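Long-range contacts in methanogen homoaconitase large subunit (PDB 4KP2), which forms the iron-sulfur large subunit of a hydro-lyase that interconverts (R)-homocitrate and homoisocitrate through cis-homoaconitate, on the way to 2-oxosuberate: residues K336-R341 with D369-A374; K348-P353 with G375-T380; D290-V295 with V304-D309. All coordinates share one frame; numbering follows the deposited sequence.

From the N terminus, contact 3 comes first: 290-295 returns on 304-309 with eight residues between them, closing a small hairpin loop before contact 1 opens. The other two contacts interleave, since the chain runs through 336-341, 348-353, 369-374 and 375-380 in turn, so that contacts 1 and 2 cross. Contact 1 draws the ends of two helices together, while contact 2 pairs the strands that follow them. They meet directly: Phe-371 packs on Val-351, Leu-338 on Leu-349, and a probable hydrogen bond joins Ala-376 N to Phe-371 O. Contact 3 lies about 25 Å, centre to centre, from contact 1, beside helices 189-200 and 424-433.

Contact 1. Residues K336-R341 with D369-A374; sequences KYLKGR and DIFVKA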
loop_
_atom_site.group_PDB
_atom_site.type_symbol
_atom_site.label_atom_id
_atom_site.label_comp_id
_atom_site.label_asym_id
_atom_site.label_seq_id
_atom_site.Cartn_x
_atom_site.Cartn_y
_atom_site.Cartn_z
ATOM N N LYS A 336 -7.527 8.306 17.956
ATOM C CA LYS A 336 -8.378 8.739 19.057
ATOM C C LYS A 336 -9.692 9.326 18.553
ATOM O O LYS A 336 -10.761 9.025 19.085
ATOM C CB LYS A 336 -7.637 9.762 19.920
ATOM C CG LYS A 336 -8.502 10.446 20.963
ATOM C CD LYS A 336 -7.683 11.445 21.760
ATOM C CE LYS A 336 -8.555 12.228 22.728
ATOM N NZ LYS A 336 -7.739 13.172 23.546
ATOM N N TYR A 337 -9.607 10.166 17.526
ATOM C CA TYR A 337 -10.794 10.783 16.946
ATOM C C TYR A 337 -11.435 9.888 15.890
ATOM O O TYR A 337 -12.556 10.139 15.446
ATOM C CB TYR A 337 -10.451 12.147 16.343
ATOM C CG TYR A 337 -10.165 13.218 17.371
ATOM C CD1 TYR A 337 -11.193 13.987 17.902
ATOM C CD2 TYR A 337 -8.870 13.460 17.810
ATOM C CE1 TYR A 337 -10.939 14.967 18.842
ATOM C CE2 TYR A 337 -8.608 14.440 18.751
ATOM C CZ TYR A 337 -9.646 15.189 19.262
ATOM O OH TYR A 337 -9.394 16.166 20.199
ATOM N N LEU A 338 -10.718 8.843 15.490
ATOM C CA LEU A 338 -11.215 7.911 14.487
ATOM C C LEU A 338 -11.752 6.660 15.164
ATOM O O LEU A 338 -12.238 5.740 14.505
ATOM C CB LEU A 338 -10.097 7.533 13.517
ATOM C CG LEU A 338 -10.481 7.406 12.043
ATOM C CD1 LEU A 338 -10.707 8.780 11.437
ATOM C CD2 LEU A 338 -9.410 6.649 11.282
ATOM N N LYS A 339 -11.660 6.639 16.488
ATOM C CA LYS A 339 -12.058 5.482 17.276
ATOM C C LYS A 339 -13.574 5.335 17.320
ATOM O O LYS A 339 -14.283 6.238 17.762
ATOM C CB LYS A 339 -11.498 5.603 18.693
ATOM C CG LYS A 339 -11.168 4.280 19.359
ATOM C CD LYS A 339 -10.068 4.465 20.395
ATOM C CE LYS A 339 -10.405 5.587 21.370
ATOM N NZ LYS A 339 -9.273 5.880 22.293
ATOM N N GLY A 340 -14.062 4.192 16.849
ATOM C CA GLY A 340 -15.482 3.897 16.881
ATOM C C GLY A 340 -16.243 4.421 15.680
ATOM O O GLY A 340 -17.305 3.903 15.337
ATOM N N ARG A 341 -15.701 5.450 15.038
ATOM C CA ARG A 341 -16.365 6.074 13.901
ATOM C C ARG A 341 -15.932 5.448 12.580
ATOM O O ARG A 341 -15.037 4.604 12.544
ATOM C CB ARG A 341 -16.077 7.576 13.878
ATOM C CG ARG A 341 -16.498 8.309 15.139
ATOM C CD ARG A 341 -18.011 8.339 15.281
ATOM N NE ARG A 341 -18.648 9.046 14.174
ATOM C CZ ARG A 341 -18.849 10.360 14.143
ATOM N NH1 ARG A 341 -18.459 11.114 15.160
ATOM N NH2 ARG A 341 -19.438 10.919 13.094
ATOM N N ASP A 369 -5.799 -1.369 13.594
ATOM C CA ASP A 369 -7.133 -1.962 13.587
ATOM C C ASP A 369 -8.216 -0.890 13.518
ATOM O O ASP A 369 -9.175 -1.013 12.759
ATOM C CB ASP A 369 -7.344 -2.831 14.829
ATOM C CG ASP A 369 -6.336 -3.957 14.928
ATOM O OD1 ASP A 369 -5.172 -3.750 14.524
ATOM O OD2 ASP A 369 -6.708 -5.048 15.411
ATOM N N ILE A 370 -8.046 0.164 14.308
ATOM C CA ILE A 370 -8.987 1.277 14.325
ATOM C C ILE A 370 -9.061 1.959 12.961
ATOM O O ILE A 370 -10.135 2.359 12.512
ATOM C CB ILE A 370 -8.603 2.314 15.398
ATOM C CG1 ILE A 370 -8.491 1.643 16.768
ATOM C CG2 ILE A 370 -9.616 3.446 15.440
ATOM C CD1 ILE A 370 -8.094 2.584 17.878
ATOM N N PHE A 371 -7.910 2.086 12.308
ATOM C CA PHE A 371 -7.845 2.679 10.977
ATOM C C PHE A 371 -8.599 1.831 9.960
ATOM O O PHE A 371 -9.421 2.342 9.200
ATOM C CB PHE A 371 -6.390 2.850 10.534
ATOM C CG PHE A 371 -5.649 3.916 11.287
ATOM C CD1 PHE A 371 -6.286 5.086 11.664
ATOM C CD2 PHE A 371 -4.315 3.747 11.618
ATOM C CE1 PHE A 371 -5.607 6.071 12.355
ATOM C CE2 PHE A 371 -3.629 4.727 12.310
ATOM C CZ PHE A 371 -4.275 5.891 12.680
ATOM N N VAL A 372 -8.313 0.533 9.952
ATOM C CA VAL A 372 -8.933 -0.386 9.004
ATOM C C VAL A 372 -10.435 -0.513 9.248
ATOM O O VAL A 372 -11.220 -0.578 8.301
ATOM C CB VAL A 372 -8.280 -1.784 9.055
ATOM C CG1 VAL A 372 -8.863 -2.682 7.975
ATOM C CG2 VAL A 372 -6.775 -1.669 8.889
ATOM N N LYS A 373 -10.830 -0.546 10.518
ATOM C CA LYS A 373 -12.245 -0.590 10.879
ATOM C C LYS A 373 -12.969 0.643 10.358
ATOM O O LYS A 373 -14.096 0.556 9.869
ATOM C CB LYS A 373 -12.415 -0.683 12.396
ATOM C CG LYS A 373 -12.093 -2.047 12.983
ATOM C CD LYS A 373 -12.055 -1.983 14.501
ATOM C CE LYS A 373 -11.597 -3.302 15.102
ATOM N NZ LYS A 373 -12.547 -4.409 14.802
ATOM N N ALA A 374 -12.309 1.793 10.459
ATOM C CA ALA A 374 -12.878 3.046 9.981
ATOM C C ALA A 374 -12.937 3.070 8.458
ATOM O O ALA A 374 -13.733 3.803 7.872
ATOM C CB ALA A 374 -12.078 4.226 10.503
#
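The side chain of Leu-338 reaches Phe-371 and Ala-374 of helix 367-374 chiefly through CD2. This methyl lies 3.5 Å from Phe-371 CD1, arriving at the edge of the ring and in its plane, with the two side chains crossing at about a right angle. The same methyl rests 3.7 Å from Ala-374 CB, and so touches two helix residues three positions apart. The contact belongs to the alpha-beta-alpha sandwich of the aconitase family: helices 328-338 and 367-374 both pack on the same face of a parallel sheet, against strand 348-351. Ile-370 uses both its branches. With CG1 beside the backbone N (chi1 -55°), CG2 is anti to that N and faces the backbone of Leu-338 and Lys-339, 3.6 Å from Leu-338 O and 3.7 Å from Lys-339 CA, whereas CD1 at the end of the other branch lies 3.7 Å from Lys-339 CD. Farther along, Arg-341 O comes within 3.6 Å of Ala-374 CB. No hydrogen bond spans the two segments, and 277 Å² is buried between them. Beyond this layer, Val-432 of helix 424-433 touches Leu-338 and Arg-341. Val-372 and Lys-373 instead pack on Leu-360 of the second subunit.

Contact 2. Residues K348-P353 with G375-T380; sequences KLIVIP and GAMICT
Met-377 sets CG beside its backbone N, anti to the carbonyl carbon (chi1 -78°), and then bends at chi3 (-69°), bringing CE to 3.8 Å from Ile-350 CG1. Ile-378 also bends, at chi2, and lays CD1 alongside Val-351, 3.8 Å from its CB. These pairs mark the two parallel bridges joining 377-378, an outermost strand of its sheet within this chain, to 348-351; helices 356-363 and 367-374 lie between them in sequence, making a beta-alpha-beta crossover. Met-377 N donates to Leu-349 O at 2.6 Å and 159°. The return bond, from Val-351 N to Met-377 O, is longer at 3.2 Å, and the last, Cys-379 N to Val-351 O, is weak. On the face of Val-351 and Ile-378, helix 367-374 covers Ile-378 through Phe-371 and Val-372. Met-377 and Ile-350 point to the other face, where Gly-114 and Pro-86 of the second subunit meet them. Gly-375, with positive phi, closes a Schellman motif at the helix end. The side chain of Ile-352 is about 7 Å from that of Cys-383, a predicted ligand of the [4Fe-4S] cluster, and Ile-352 CG1 touches Cys-379 CB at 3.6 Å.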
loop_
_atom_site.group_PDB
_atom_site.type_symbol
_atom_site.label_atom_id
_atom_site.label_comp_id
_atom_site.label_asym_id
_atom_site.label_seq_id
_atom_site.Cartn_x
_atom_site.Cartn_y
_atom_site.Cartn_z
ATOM N N LYS A 348 -11.883 9.275 0.820
ATOM C CA LYS A 348 -11.041 8.106 1.033
ATOM C C LYS A 348 -9.856 8.449 1.932
ATOM O O LYS A 348 -9.113 9.393 1.666
ATOM C CB LYS A 348 -10.560 7.551 -0.309
ATOM C CG LYS A 348 -10.103 8.620 -1.286
ATOM C CD LYS A 348 -9.998 8.072 -2.697
ATOM C CE LYS A 348 -9.681 9.178 -3.687
ATOM N NZ LYS A 348 -9.720 8.693 -5.091
ATOM N N LEU A 349 -9.689 7.679 3.002
ATOM C CA LEU A 349 -8.623 7.927 3.964
ATOM C C LEU A 349 -7.415 7.031 3.713
ATOM O O LEU A 349 -7.547 5.816 3.575
ATOM C CB LEU A 349 -9.137 7.727 5.390
ATOM C CG LEU A 349 -8.104 7.843 6.511
ATOM C CD1 LEU A 349 -7.450 9.212 6.504
ATOM C CD2 LEU A 349 -8.755 7.570 7.854
ATOM N N ILE A 350 -6.235 7.642 3.658
ATOM C CA ILE A 350 -4.995 6.906 3.448
ATOM C C ILE A 350 -4.058 7.082 4.637
ATOM O O ILE A 350 -3.711 8.205 5.003
ATOM C CB ILE A 350 -4.277 7.373 2.170
ATOM C CG1 ILE A 350 -5.197 7.222 0.957
ATOM C CG2 ILE A 350 -2.988 6.594 1.967
ATOM C CD1 ILE A 350 -4.585 7.712 -0.334
ATOM N N VAL A 351 -3.651 5.970 5.239
ATOM C CA VAL A 351 -2.771 6.012 6.402
ATOM C C VAL A 351 -1.478 5.243 6.151
ATOM O O VAL A 351 -1.503 4.053 5.833
ATOM C CB VAL A 351 -3.460 5.436 7.651
ATOM C CG1 VAL A 351 -2.517 5.480 8.842
ATOM C CG2 VAL A 351 -4.740 6.200 7.948
ATOM N N ILE A 352 -0.349 5.932 6.292
ATOM C CA ILE A 352 0.959 5.317 6.093
ATOM C C ILE A 352 1.904 5.659 7.239
ATOM O O ILE A 352 2.312 6.809 7.386
ATOM C CB ILE A 352 1.610 5.781 4.777
ATOM C CG1 ILE A 352 0.717 5.446 3.583
ATOM C CG2 ILE A 352 2.981 5.145 4.611
ATOM C CD1 ILE A 352 1.303 5.861 2.254
ATOM N N PRO A 353 2.261 4.655 8.055
ATOM C CA PRO A 353 3.210 4.870 9.152
ATOM C C PRO A 353 4.579 5.276 8.619
ATOM O O PRO A 353 4.985 4.808 7.556
ATOM C CB PRO A 353 3.284 3.496 9.828
ATOM C CG PRO A 353 2.842 2.527 8.781
ATOM C CD PRO A 353 1.814 3.255 7.974
ATOM N N GLY A 375 -12.089 2.270 7.821
ATOM C CA GLY A 375 -12.098 2.154 6.374
ATOM C C GLY A 375 -10.925 2.839 5.702
ATOM O O GLY A 375 -10.998 3.209 4.531
ATOM N N ALA A 376 -9.836 3.004 6.444
ATOM C CA ALA A 376 -8.640 3.641 5.904
ATOM C C ALA A 376 -7.879 2.689 4.989
ATOM O O ALA A 376 -8.001 1.470 5.108
ATOM C CB ALA A 376 -7.741 4.123 7.033
ATOM N N MET A 377 -7.095 3.254 4.078
ATOM C CA MET A 377 -6.264 2.455 3.187
ATOM C C MET A 377 -4.816 2.441 3.659
ATOM O O MET A 377 -4.064 3.390 3.429
ATOM C CB MET A 377 -6.354 2.974 1.750
ATOM C CG MET A 377 -7.626 2.567 1.026
ATOM S SD MET A 377 -7.656 3.082 -0.700
ATOM C CE MET A 377 -7.800 4.859 -0.521
ATOM N N ILE A 378 -4.431 1.357 4.325
ATOM C CA ILE A 378 -3.078 1.215 4.841
ATOM C C ILE A 378 -2.104 0.858 3.725
ATOM O O ILE A 378 -2.374 -0.029 2.915
ATOM C CB ILE A 378 -3.011 0.129 5.928
ATOM C CG1 ILE A 378 -4.115 0.347 6.965
ATOM C CG2 ILE A 378 -1.638 0.112 6.587
ATOM C CD1 ILE A 378 -4.035 1.683 7.671
ATOM N N CYS A 379 -0.973 1.554 3.682
ATOM C CA CYS A 379 0.038 1.292 2.665
ATOM C C CYS A 379 1.414 1.077 3.284
ATOM O O CYS A 379 1.613 1.301 4.477
ATOM C CB CYS A 379 0.085 2.430 1.643
ATOM S SG CYS A 379 -1.439 2.642 0.695
ATOM N N THR A 380 2.355 0.635 2.456
ATOM C CA THR A 380 3.725 0.370 2.883
ATOM C C THR A 380 4.381 1.624 3.455
ATOM O O THR A 380 4.329 2.689 2.835
ATOM C CB THR A 380 4.570 -0.157 1.706
ATOM O OG1 THR A 380 4.075 -1.439 1.298
ATOM C CG2 THR A 380 6.033 -0.284 2.094
#

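Contact 3. Residues D290-V295 with V304-D309; sequences DMEEQV and VKPISD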
loop_
_atom_site.group_PDB
_atom_site.type_symbol
_atom_site.label_atom_id
_atom_site.label_comp_id
_atom_site.label_asym_id
_atom_site.label_seq_id
_atom_site.Cartn_x
_atom_site.Cartn_y
_atom_site.Cartn_z
ATOM N N ASP A 290 -3.389 31.920 23.037
ATOM C CA ASP A 290 -4.748 32.011 22.517
ATOM C C ASP A 290 -4.772 31.859 20.999
ATOM O O ASP A 290 -5.397 32.653 20.296
ATOM C CB ASP A 290 -5.390 33.338 22.924
ATOM C CG ASP A 290 -5.420 33.533 24.428
ATOM O OD1 ASP A 290 -5.473 32.524 25.161
ATOM O OD2 ASP A 290 -5.389 34.699 24.875
ATOM N N MET A 291 -4.091 30.831 20.503
ATOM C CA MET A 291 -4.003 30.588 19.070
ATOM C C MET A 291 -4.909 29.438 18.652
ATOM O O MET A 291 -4.978 28.412 19.328
ATOM C CB MET A 291 -2.559 30.278 18.675
ATOM C CG MET A 291 -2.355 30.048 17.187
ATOM S SD MET A 291 -0.723 29.389 16.806
ATOM C CE MET A 291 -0.802 27.797 17.625
ATOM N N GLU A 292 -5.606 29.614 17.533
ATOM C CA GLU A 292 -6.442 28.556 16.981
ATOM C C GLU A 292 -5.581 27.527 16.264
ATOM O O GLU A 292 -4.385 27.738 16.060
ATOM C CB GLU A 292 -7.470 29.130 16.005
ATOM C CG GLU A 292 -8.438 30.127 16.618
ATOM C CD GLU A 292 -9.540 30.531 15.655
ATOM O OE1 GLU A 292 -9.528 31.689 15.187
ATOM O OE2 GLU A 292 -10.417 29.690 15.366
ATOM N N GLU A 293 -6.193 26.411 15.881
ATOM C CA GLU A 293 -5.499 25.391 15.107
ATOM C C GLU A 293 -5.286 25.864 13.672
ATOM O O GLU A 293 -6.031 26.706 13.171
ATOM C CB GLU A 293 -6.264 24.068 15.151
ATOM C CG GLU A 293 -6.030 23.276 16.428
ATOM C CD GLU A 293 -7.244 22.477 16.850
ATOM O OE1 GLU A 293 -8.232 23.097 17.295
ATOM O OE2 GLU A 293 -7.211 21.234 16.738
ATOM N N GLN A 294 -4.269 25.319 13.012
ATOM C CA GLN A 294 -3.823 25.857 11.732
ATOM C C GLN A 294 -3.998 24.895 10.555
ATOM O O GLN A 294 -3.579 23.739 10.615
ATOM C CB GLN A 294 -2.361 26.297 11.837
ATOM C CG GLN A 294 -2.075 27.234 13.004
ATOM C CD GLN A 294 -2.795 28.564 12.886
ATOM O OE1 GLN A 294 -2.426 29.416 12.076
ATOM N NE2 GLN A 294 -3.829 28.748 13.697
ATOM N N VAL A 295 -4.620 25.390 9.488
ATOM C CA VAL A 295 -4.766 24.643 8.241
ATOM C C VAL A 295 -4.296 25.466 7.039
ATOM O O VAL A 295 -4.866 26.516 6.736
ATOM C CB VAL A 295 -6.228 24.220 8.006
ATOM C CG1 VAL A 295 -6.387 23.605 6.621
ATOM C CG2 VAL A 295 -6.682 23.252 9.087
ATOM N N VAL A 304 -1.860 29.797 5.830
ATOM C CA VAL A 304 -2.856 29.262 6.757
ATOM C C VAL A 304 -3.744 30.332 7.386
ATOM O O VAL A 304 -3.265 31.274 8.017
ATOM C CB VAL A 304 -2.248 28.389 7.881
ATOM C CG1 VAL A 304 -1.087 29.070 8.523
ATOM C CG2 VAL A 304 -3.283 28.129 8.937
ATOM N N LYS A 305 -5.047 30.176 7.189
ATOM C CA LYS A 305 -6.032 30.922 7.950
ATOM C C LYS A 305 -6.412 30.024 9.117
ATOM O O LYS A 305 -6.353 28.800 8.992
ATOM C CB LYS A 305 -7.269 31.196 7.098
ATOM C CG LYS A 305 -7.096 30.902 5.617
ATOM C CD LYS A 305 -6.687 32.143 4.847
ATOM C CE LYS A 305 -6.695 31.879 3.352
ATOM N NZ LYS A 305 -8.015 31.357 2.898
ATOM N N PRO A 306 -6.799 30.617 10.257
ATOM C CA PRO A 306 -7.203 29.808 11.414
ATOM C C PRO A 306 -8.338 28.847 11.063
ATOM O O PRO A 306 -9.055 29.082 10.090
ATOM C CB PRO A 306 -7.670 30.856 12.433
ATOM C CG PRO A 306 -7.926 32.098 11.633
ATOM C CD PRO A 306 -6.929 32.059 10.522
ATOM N N ILE A 307 -8.487 27.783 11.846
ATOM C CA ILE A 307 -9.459 26.725 11.562
ATOM C C ILE A 307 -10.885 27.254 11.370
ATOM O O ILE A 307 -11.691 26.654 10.656
ATOM C CB ILE A 307 -9.430 25.633 12.664
ATOM C CG1 ILE A 307 -10.320 24.447 12.286
ATOM C CG2 ILE A 307 -9.835 26.214 14.010
ATOM C CD1 ILE A 307 -9.927 23.780 10.992
ATOM N N SER A 308 -11.179 28.393 11.987
ATOM C CA SER A 308 -12.500 29.001 11.890
ATOM C C SER A 308 -12.749 29.623 10.518
ATOM O O SER A 308 -13.894 29.877 10.144
ATOM C CB SER A 308 -12.674 30.062 12.979
ATOM O OG SER A 308 -11.688 31.074 12.866
ATOM N N ASP A 309 -11.678 29.864 9.768
ATOM C CA ASP A 309 -11.796 30.532 8.475
ATOM C C ASP A 309 -11.897 29.569 7.293
ATOM O O ASP A 309 -12.191 29.990 6.174
ATOM C CB ASP A 309 -10.632 31.500 8.264
ATOM C CG ASP A 309 -10.788 32.780 9.058
ATOM O OD1 ASP A 309 -11.617 32.803 9.993
ATOM O OD2 ASP A 309 -10.079 33.760 8.746
#
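Gln-294 and Pro-306 form an antiparallel, non-hydrogen-bonded pair, their CA atoms 5.2 Å apart. The touching parts, 292-295 and 304-308, run 124° apart end to end, well short of strictly antiparallel. Next to the pair, Ile-307 N donates to Glu-293 O at 3.0 Å, where the second strand turns into helix. The polar side-chain link lies beside it: Ser-308 OG donates at 3.1 Å to Glu-292 OE2, which accepts through its syn lone pair, on the side of OE1. The extended Glu-292 chain also brings OE1 to 3.4 Å from Pro-306 CB. Gln-294 folds back by a bend at chi2 (-64°), so that NE2 reaches Glu-292 O at 2.6 Å, from above the carbonyl plane. Its other amide atom, OE1, lies against a methyl, 3.5 Å from Val-304 CG2, with the side chains crossing at about a right angle. An alanine at Gln-294 is likely to leave Glu-292 O without this donor and to strip Val-304 of the amide packed on its methyls. Farther along, Val-295 CG2 meets Ile-307 CD1 at 3.8 Å. The Glu-293 carboxylate is engaged outside, by Lys-425 and Asn-438, and Gln-294 N bonds Asp-191. The whole is a two-stranded antiparallel beta hairpin, 294-296 with 304-306, that runs straight into the short helix 307-310.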